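Local coordinates for 3-hydroxyacyl-CoA dehydrogenase type-2 (Mycobacterium avium, PDB 3PPI), which probably catalyses the NAD-dependent oxidation of 3-hydroxyacyl-CoA thioesters to their 3-oxo forms, as a member of the short-chain dehydrogenase/reductase family, at residues A33-G38 / E44-R49; Y106-H111 / D250-A255. All blocks are in the same frame, centred on the assembly; numbering follows the deposited sequence.

Contact 1. Residues A33-G38 / E44-R49; sequences AIVSGG and EATVRR. With MG (magnesium ion), chain F.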
loop_
_atom_site.group_PDB
_atom_site.type_symbol
_atom_site.label_atom_id
_atom_site.label_comp_id
_atom_site.label_asym_id
_atom_site.label_seq_id
_atom_site.Cartn_x
_atom_site.Cartn_y
_atom_site.Cartn_z
ATOM N N ALA A 33 21.706 22.361 7.716
ATOM C CA ALA A 33 21.059 21.402 6.839
ATOM C C ALA A 33 21.773 21.376 5.490
ATOM O O ALA A 33 22.385 22.372 5.079
ATOM C CB ALA A 33 19.619 21.782 6.650
ATOM N N ILE A 34 21.706 20.232 4.819
ATOM C CA ILE A 34 22.175 20.087 3.432
ATOM C C ILE A 34 20.967 19.761 2.557
ATOM O O ILE A 34 20.168 18.880 2.896
ATOM C CB ILE A 34 23.204 18.932 3.288
ATOM C CG1 ILE A 34 24.526 19.275 3.970
ATOM C CG2 ILE A 34 23.478 18.610 1.804
ATOM C CD1 ILE A 34 25.362 18.041 4.278
ATOM N N VAL A 35 20.823 20.455 1.437
ATOM C CA VAL A 35 19.785 20.108 0.473
ATOM C C VAL A 35 20.435 19.698 -0.826
ATOM O O VAL A 35 21.086 20.530 -1.480
ATOM C CB VAL A 35 18.813 21.283 0.227
ATOM C CG1 VAL A 35 17.743 20.897 -0.782
ATOM C CG2 VAL A 35 18.160 21.733 1.551
ATOM N N SER A 36 20.305 18.419 -1.190
ATOM C CA SER A 36 20.784 17.960 -2.498
ATOM C C SER A 36 19.805 18.446 -3.561
ATOM O O SER A 36 18.617 18.568 -3.308
ATOM C CB SER A 36 21.022 16.432 -2.544
ATOM O OG SER A 36 19.831 15.681 -2.697
ATOM N N GLY A 37 20.315 18.766 -4.747
ATOM C CA GLY A 37 19.534 19.478 -5.759
ATOM C C GLY A 37 19.111 20.878 -5.338
ATOM O O GLY A 37 18.105 21.406 -5.830
ATOM N N GLY A 38 19.888 21.504 -4.457
ATOM C CA GLY A 38 19.485 22.764 -3.837
ATOM C C GLY A 38 19.510 23.985 -4.743
ATOM O O GLY A 38 18.954 25.010 -4.390
ATOM N N GLU A 44 15.697 24.208 -4.421
ATOM C CA GLU A 44 15.836 25.642 -4.175
ATOM C C GLU A 44 14.768 26.133 -3.197
ATOM O O GLU A 44 15.075 26.871 -2.253
ATOM C CB GLU A 44 15.773 26.443 -5.485
ATOM C CG GLU A 44 15.708 27.955 -5.298
ATOM C CD GLU A 44 15.612 28.721 -6.620
ATOM O OE1 GLU A 44 15.729 28.102 -7.697
ATOM O OE2 GLU A 44 15.413 29.954 -6.573
ATOM N N ALA A 45 13.521 25.728 -3.411
ATOM C CA ALA A 45 12.435 26.189 -2.543
ATOM C C ALA A 45 12.660 25.701 -1.098
ATOM O O ALA A 45 12.372 26.413 -0.122
ATOM C CB ALA A 45 11.082 25.719 -3.082
ATOM N N THR A 46 13.207 24.497 -0.975
ATOM C CA THR A 46 13.523 23.926 0.327
ATOM C C THR A 46 14.631 24.739 0.984
ATOM O O THR A 46 14.505 25.128 2.134
ATOM C CB THR A 46 13.932 22.449 0.199
ATOM O OG1 THR A 46 12.879 21.746 -0.465
ATOM C CG2 THR A 46 14.202 21.803 1.574
ATOM N N VAL A 47 15.695 25.029 0.235
ATOM C CA VAL A 47 16.767 25.876 0.754
ATOM C C VAL A 47 16.221 27.216 1.277
ATOM O O VAL A 47 16.507 27.610 2.418
ATOM C CB VAL A 47 17.859 26.123 -0.294
ATOM C CG1 VAL A 47 18.848 27.201 0.197
ATOM C CG2 VAL A 47 18.594 24.805 -0.620
ATOM N N ARG A 48 15.437 27.899 0.448
ATOM C CA ARG A 48 14.882 29.201 0.814
ATOM C C ARG A 48 14.058 29.095 2.105
ATOM O O ARG A 48 14.176 29.937 2.990
ATOM C CB ARG A 48 14.022 29.760 -0.326
ATOM C CG ARG A 48 14.827 30.199 -1.542
ATOM C CD ARG A 48 13.939 30.824 -2.591
ATOM N NE ARG A 48 14.678 31.199 -3.802
ATOM C CZ ARG A 48 15.369 32.329 -3.951
ATOM N NH1 ARG A 48 15.448 33.212 -2.959
ATOM N NH2 ARG A 48 15.997 32.571 -5.095
ATOM N N ARG A 49 13.228 28.062 2.196
ATOM C CA ARG A 49 12.374 27.836 3.366
ATOM C C ARG A 49 13.193 27.546 4.618
ATOM O O ARG A 49 12.965 28.143 5.664
ATOM C CB ARG A 49 11.423 26.659 3.114
ATOM C CG ARG A 49 10.562 26.235 4.307
ATOM C CD ARG A 49 9.697 27.368 4.853
ATOM N NE ARG A 49 8.912 26.906 5.999
ATOM C CZ ARG A 49 7.684 26.397 5.949
ATOM N NH1 ARG A 49 7.025 26.263 4.808
ATOM N NH2 ARG A 49 7.107 26.004 7.072
HETATM MG MG MG F . 17.208 20.992 -8.208
HETATM O O HOH W 1 15.565 19.938 -6.756
HETATM O O HOH W 2 19.249 21.670 -9.332
HETATM O O HOH W 3 18.012 18.977 -8.875
#
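The opening strand-turn-helix of a Rossmann fold brings V35 and G38 against E44, T46 and V47. Its glycine-rich turn resembles the TGxxxGxG dinucleotide-binding motif of classical short-chain dehydrogenases, with S36 in place of the threonine. V47 CG2 does most of the touching: it reaches V35 CB at 3.6 Å and V35 CG2 at 3.8 Å; with CG1 anti to the backbone N (chi1 171°), CG2 falls anti to the carbonyl carbon and faces the strand. T46 CG2 meets V35 CG2 at 4.0 Å. Beyond the valines, at the turn, G38 O receives a CH...O contact from E44 CA at 3.2 Å, bent to 130° at the hydrogen. V35 to G38 form a type II turn that points G37 O at a magnesium ion 2.6 Å away, which three waters and G40 also bind. E44 stretches out from the helix, and R48, one turn on, leans back to it: OE2 takes R48 NE and NH2 side-on, each at 3.1 Å and nearly in the guanidinium plane, while OE1 pairs with K66. Helix 41-52 is packed on strand 31-36, with helix 64-74 covering V47 through L70 and L74, strand 56-61 beside V35, and V108 of strand 103-109 against T46.

Contact 2. Residues Y106-H111 / D250-A255; sequences YAVVAH and DEFADA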
loop_
_atom_site.group_PDB
_atom_site.type_symbol
_atom_site.label_atom_id
_atom_site.label_comp_id
_atom_site.label_asym_id
_atom_site.label_seq_id
_atom_site.Cartn_x
_atom_site.Cartn_y
_atom_site.Cartn_z
ATOM N N TYR A 106 20.152 18.012 9.763
ATOM C CA TYR A 106 19.091 17.786 8.792
ATOM C C TYR A 106 19.597 17.703 7.362
ATOM O O TYR A 106 20.536 18.389 6.992
ATOM C CB TYR A 106 18.099 18.938 8.865
ATOM C CG TYR A 106 17.540 19.178 10.244
ATOM C CD1 TYR A 106 16.603 18.317 10.776
ATOM C CD2 TYR A 106 17.968 20.250 11.021
ATOM C CE1 TYR A 106 16.078 18.514 12.032
ATOM C CE2 TYR A 106 17.453 20.460 12.291
ATOM C CZ TYR A 106 16.502 19.580 12.788
ATOM O OH TYR A 106 15.972 19.739 14.029
ATOM N N ALA A 107 18.951 16.873 6.550
ATOM C CA ALA A 107 19.202 16.872 5.116
ATOM C C ALA A 107 17.891 16.627 4.384
ATOM O O ALA A 107 17.029 15.891 4.871
ATOM C CB ALA A 107 20.236 15.817 4.745
ATOM N N VAL A 108 17.738 17.275 3.230
ATOM C CA VAL A 108 16.650 16.985 2.317
ATOM C C VAL A 108 17.297 16.563 1.000
ATOM O O VAL A 108 18.032 17.335 0.398
ATOM C CB VAL A 108 15.703 18.217 2.137
ATOM C CG1 VAL A 108 14.576 17.871 1.197
ATOM C CG2 VAL A 108 15.158 18.707 3.522
ATOM N N VAL A 109 17.050 15.325 0.578
ATOM C CA VAL A 109 17.675 14.753 -0.616
ATOM C C VAL A 109 16.718 14.984 -1.779
ATOM O O VAL A 109 15.777 14.224 -1.981
ATOM C CB VAL A 109 17.976 13.258 -0.410
ATOM C CG1 VAL A 109 18.771 12.693 -1.582
ATOM C CG2 VAL A 109 18.722 13.043 0.890
ATOM N N ALA A 110 16.930 16.059 -2.523
ATOM C CA ALA A 110 15.930 16.530 -3.473
ATOM C C ALA A 110 16.462 16.701 -4.885
ATOM O O ALA A 110 15.849 17.404 -5.674
ATOM C CB ALA A 110 15.318 17.857 -2.977
ATOM N N HIS A 111 17.594 16.082 -5.209
ATOM C CA HIS A 111 18.093 16.130 -6.579
ATOM C C HIS A 111 17.076 15.478 -7.525
ATOM O O HIS A 111 16.560 14.383 -7.258
ATOM C CB HIS A 111 19.513 15.543 -6.716
ATOM C CG HIS A 111 19.665 14.135 -6.232
ATOM N ND1 HIS A 111 19.854 13.821 -4.904
ATOM C CD2 HIS A 111 19.705 12.957 -6.905
ATOM C CE1 HIS A 111 19.974 12.511 -4.774
ATOM N NE2 HIS A 111 19.871 11.962 -5.972
ATOM N N ASP A 250 7.256 25.611 -3.492
ATOM C CA ASP A 250 6.991 26.055 -2.110
ATOM C C ASP A 250 6.132 25.060 -1.326
ATOM O O ASP A 250 6.314 24.915 -0.108
ATOM C CB ASP A 250 6.328 27.429 -2.058
ATOM C CG ASP A 250 7.313 28.566 -2.308
ATOM O OD1 ASP A 250 8.542 28.354 -2.246
ATOM O OD2 ASP A 250 6.848 29.682 -2.540
ATOM N N GLU A 251 5.191 24.400 -2.004
ATOM C CA GLU A 251 4.381 23.337 -1.345
ATOM C C GLU A 251 5.233 22.153 -0.934
ATOM O O GLU A 251 5.036 21.574 0.148
ATOM C CB GLU A 251 3.189 22.923 -2.216
ATOM C CG GLU A 251 2.090 24.020 -2.229
ATOM C CD GLU A 251 1.145 23.970 -3.434
ATOM O OE1 GLU A 251 1.463 23.350 -4.476
ATOM O OE2 GLU A 251 0.065 24.579 -3.329
ATOM N N PHE A 252 6.185 21.784 -1.790
ATOM C CA PHE A 252 7.138 20.734 -1.465
ATOM C C PHE A 252 7.984 21.142 -0.255
ATOM O O PHE A 252 8.187 20.353 0.664
ATOM C CB PHE A 252 8.049 20.457 -2.670
ATOM C CG PHE A 252 9.096 19.420 -2.403
ATOM C CD1 PHE A 252 8.857 18.092 -2.656
ATOM C CD2 PHE A 252 10.328 19.783 -1.871
ATOM C CE1 PHE A 252 9.827 17.130 -2.393
ATOM C CE2 PHE A 252 11.287 18.833 -1.606
ATOM C CZ PHE A 252 11.044 17.507 -1.885
ATOM N N ALA A 253 8.514 22.365 -0.304
ATOM C CA ALA A 253 9.343 22.901 0.768
ATOM C C ALA A 253 8.594 22.899 2.092
ATOM O O ALA A 253 9.179 22.613 3.139
ATOM C CB ALA A 253 9.815 24.329 0.427
ATOM N N ASP A 254 7.299 23.200 2.040
ATOM C CA ASP A 254 6.471 23.242 3.246
ATOM C C ASP A 254 6.304 21.834 3.844
ATOM O O ASP A 254 6.342 21.671 5.055
ATOM C CB ASP A 254 5.106 23.856 2.917
ATOM C CG ASP A 254 4.228 24.026 4.134
ATOM O OD1 ASP A 254 4.570 24.857 5.002
ATOM O OD2 ASP A 254 3.184 23.359 4.206
ATOM N N ALA A 255 6.116 20.828 2.995
ATOM C CA ALA A 255 6.058 19.441 3.425
ATOM C C ALA A 255 7.386 18.988 4.020
ATOM O O ALA A 255 7.416 18.333 5.065
ATOM C CB ALA A 255 5.661 18.540 2.252
#
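F252 reaches from helix 249-261 across to V108 and A110, near the C-terminal end of strand 103-109. The helix stands well off: V108 CA and A253 CA are 9.5 Å apart, and A110 CA and F252 CA 10.0 Å, so one long side chain spans the gap. F252 CB starts 7.7 Å from A110 CB. With CG anti to the backbone N (chi1 178°) and the ring plane at right angles to the CA-CB-CG plane (chi2 91°), the side chain runs straight out from the helix. CD1 and CE1 form the flank farther from V108. CD2 opens the other flank, which faces T46 of helix 41-52. CE2 carries the contact: it lies 4.4 Å from A110 CB and likewise 4.4 Å from V108 CG1, and both methyls approach the ring obliquely. CZ, the tip, comes equally near A110 CB, at 4.4 Å. T172 of strand 167-172 also packs on F252. V108 and A110 are two residues apart on the same side of the chain, and their methyls, V108 CG1 and A110 CB, sit 4.2 Å from each other, forming a small patch for the ring end. On the helix's outer side, E251 and D254 meet N262 of the second subunit, so the element that sends F252 inward also contributes to the subunit interface. No hydrogen bond crosses between the segments; contacts at this range imply weak, buried dispersion forces with little directional demand, joining a helix late in the chain to the central strand.

Contacts 1 and 2, 6 Å apart between centres, lie on neighbouring strands of one parallel sheet, with helices 41-52 and 249-261 packed together on one side. T46 joins them: its OG1, hydrogen-bonded to L42 O, only packs against F252 CE2 at 3.5 Å, and its CG2 is 3.8 Å from V108 CG2. Between the helices, R49 NH1 salt-bridges D254 OD1 at 2.8 Å, while A253 CB packs on A45 O at 3.3 Å. S36 OG and H111 ND1, probably hydrogen-bonded at 2.9 Å, tie the glycine-rich turn to the loop after V109. The magnesium ion on G37 O and a glycerol, probably from crystallisation, lie at the sheet's C-terminal edge, where relatives bind the dinucleotide.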